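Local atomic coordinates of uncharacterized protein DUF1344 (Bacteroides vulgatus ATCC 8482, PDB entry 3K6O), a protein that is of unknown function but belongs to the NigD-like family, pairing an N-terminal OB domain with a C-terminal beta sandwich, and is probably exported as a lipoprotein. Residues L79-L84 with L218-L223. Residues are numbered along the deposited sequence; the frame is centred on the assembly and turned at random.
Sequences LNDYTL and LDLAEL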
# COMPACT_ATOMS: atom_id res chain seq x y z
N LEU A 79 -4.27 -14.54 14.29
CA LEU A 79 -3.27 -13.65 13.73
C LEU A 79 -1.91 -14.30 13.97
O LEU A 79 -1.42 -14.26 15.09
CB LEU A 79 -3.35 -12.27 14.39
CG LEU A 79 -2.31 -11.24 13.96
CD1 LEU A 79 -2.40 -10.94 12.43
CD2 LEU A 79 -2.46 -9.97 14.78
N ASN A 80 -1.35 -14.92 12.93
CA ASN A 80 -0.10 -15.69 13.04
C ASN A 80 1.16 -14.80 13.06
O ASN A 80 2.13 -15.13 13.69
CB ASN A 80 0.04 -16.71 11.89
CG ASN A 80 -1.13 -17.69 11.81
OD1 ASN A 80 -1.55 -18.27 12.81
ND2 ASN A 80 -1.65 -17.89 10.59
N ASP A 81 1.11 -13.67 12.38
CA ASP A 81 2.27 -12.81 12.18
C ASP A 81 1.83 -11.62 11.37
O ASP A 81 0.78 -11.66 10.71
CB ASP A 81 3.35 -13.54 11.38
CG ASP A 81 4.72 -12.93 11.51
OD1 ASP A 81 4.91 -11.94 12.24
OD2 ASP A 81 5.64 -13.45 10.85
N TYR A 82 2.62 -10.55 11.43
CA TYR A 82 2.45 -9.46 10.50
C TYR A 82 3.66 -8.55 10.52
O TYR A 82 4.56 -8.69 11.35
CB TYR A 82 1.19 -8.66 10.84
CG TYR A 82 1.25 -7.95 12.17
CD1 TYR A 82 0.92 -8.60 13.32
CD2 TYR A 82 1.64 -6.63 12.25
CE1 TYR A 82 0.99 -7.96 14.52
CE2 TYR A 82 1.71 -5.99 13.46
CZ TYR A 82 1.38 -6.67 14.59
OH TYR A 82 1.40 -6.06 15.80
N THR A 83 3.69 -7.62 9.58
CA THR A 83 4.63 -6.52 9.63
C THR A 83 3.90 -5.22 9.38
O THR A 83 2.87 -5.21 8.70
CB THR A 83 5.80 -6.70 8.65
OG1 THR A 83 6.80 -5.70 8.92
CG2 THR A 83 5.34 -6.58 7.18
N LEU A 84 4.38 -4.13 9.98
CA LEU A 84 3.75 -2.83 9.78
C LEU A 84 4.08 -2.30 8.41
O LEU A 84 5.21 -2.39 7.94
CB LEU A 84 4.22 -1.82 10.82
CG LEU A 84 3.63 -2.02 12.22
CD1 LEU A 84 4.27 -1.02 13.20
CD2 LEU A 84 2.10 -1.88 12.18
N LEU A 218 7.15 -16.19 2.67
CA LEU A 218 8.46 -15.64 2.39
C LEU A 218 8.34 -14.16 2.10
O LEU A 218 9.20 -13.37 2.52
CB LEU A 218 9.16 -16.37 1.23
CG LEU A 218 10.63 -15.98 0.96
CD1 LEU A 218 11.53 -16.14 2.21
CD2 LEU A 218 11.19 -16.79 -0.20
N ASP A 219 7.25 -13.78 1.42
CA ASP A 219 7.04 -12.37 1.04
C ASP A 219 6.97 -11.53 2.30
O ASP A 219 7.57 -10.45 2.37
CB ASP A 219 5.75 -12.18 0.22
CG ASP A 219 5.82 -12.80 -1.16
OD1 ASP A 219 6.88 -12.69 -1.82
OD2 ASP A 219 4.82 -13.40 -1.59
N LEU A 220 6.26 -12.03 3.31
CA LEU A 220 6.18 -11.36 4.59
C LEU A 220 7.52 -11.44 5.36
O LEU A 220 7.99 -10.42 5.86
CB LEU A 220 5.04 -11.94 5.42
CG LEU A 220 4.98 -11.53 6.90
CD1 LEU A 220 4.85 -10.02 7.03
CD2 LEU A 220 3.81 -12.20 7.58
N ALA A 221 8.12 -12.63 5.43
CA ALA A 221 9.42 -12.79 6.11
C ALA A 221 10.48 -11.83 5.57
O ALA A 221 11.15 -11.13 6.35
CB ALA A 221 9.93 -14.26 6.02
N GLU A 222 10.62 -11.77 4.25
CA GLU A 222 11.55 -10.82 3.62
C GLU A 222 11.42 -9.36 4.09
O GLU A 222 12.39 -8.62 3.97
CB GLU A 222 11.35 -10.83 2.11
CG GLU A 222 11.94 -12.02 1.38
CD GLU A 222 11.49 -12.09 -0.09
OE1 GLU A 222 10.95 -11.07 -0.62
OE2 GLU A 222 11.69 -13.18 -0.70
N LEU A 223 10.25 -8.93 4.56
CA LEU A 223 10.03 -7.51 4.90
C LEU A 223 10.34 -7.11 6.34
O LEU A 223 10.23 -5.94 6.70
CB LEU A 223 8.59 -7.08 4.59
CG LEU A 223 8.13 -6.84 3.15
CD1 LEU A 223 6.61 -6.61 3.17
CD2 LEU A 223 8.83 -5.66 2.53
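Leu220 swings CG opposite its own backbone N (chi1 169°), and the isobutyl group reaches from the helix toward strand 79-84 and splits its two methyls between Asp81 and Thr83. On the strand, Thr83 holds OG1 anti to N (chi1 -170°), which turns CG2 to the helix side, between N and the carbonyl carbon. CD1 of Leu220 lies 3.5 Å from Thr83 CG2, a tight carbon pair, and 3.7 Å from the Thr83 backbone N, so this methyl sits against the main chain as well as the threonine. The side chains of Leu220 and Asp81 cross at a slant, bringing Leu220 CD2 4.1 Å from Asp81 CB and 4.0 Å from Asp81 OD2. Asp81 OD1 folds back on the strand instead, accepting a weak, bent bond from Tyr82 N (2.8 Å, 122° at the hydrogen). The strand here belongs to the N-terminal OB domain, and Asn80 and Asp81 both face Asn62 on strand 58-66 in a classic beta bulge. Onto this strand comes the short helix 217-221, close to the C-terminus. Tyr82, between Asp81 and Thr83, meets Leu220 CD1 with its backbone C but points its CB away from the helix, and its OH hydrogen-bonds with Pro49 O. Were Leu220 cut back to an alanine, both methyls would go and a gap would probably open over Thr83 CG2 and the Asp81 side chain. Leu223 sets its CB 4.2 Å from Thr83 CG2, the two side chains at about a right angle, and also touches Phe60 of strand 58-66 and Pro167 and Met169 of strand 165-173.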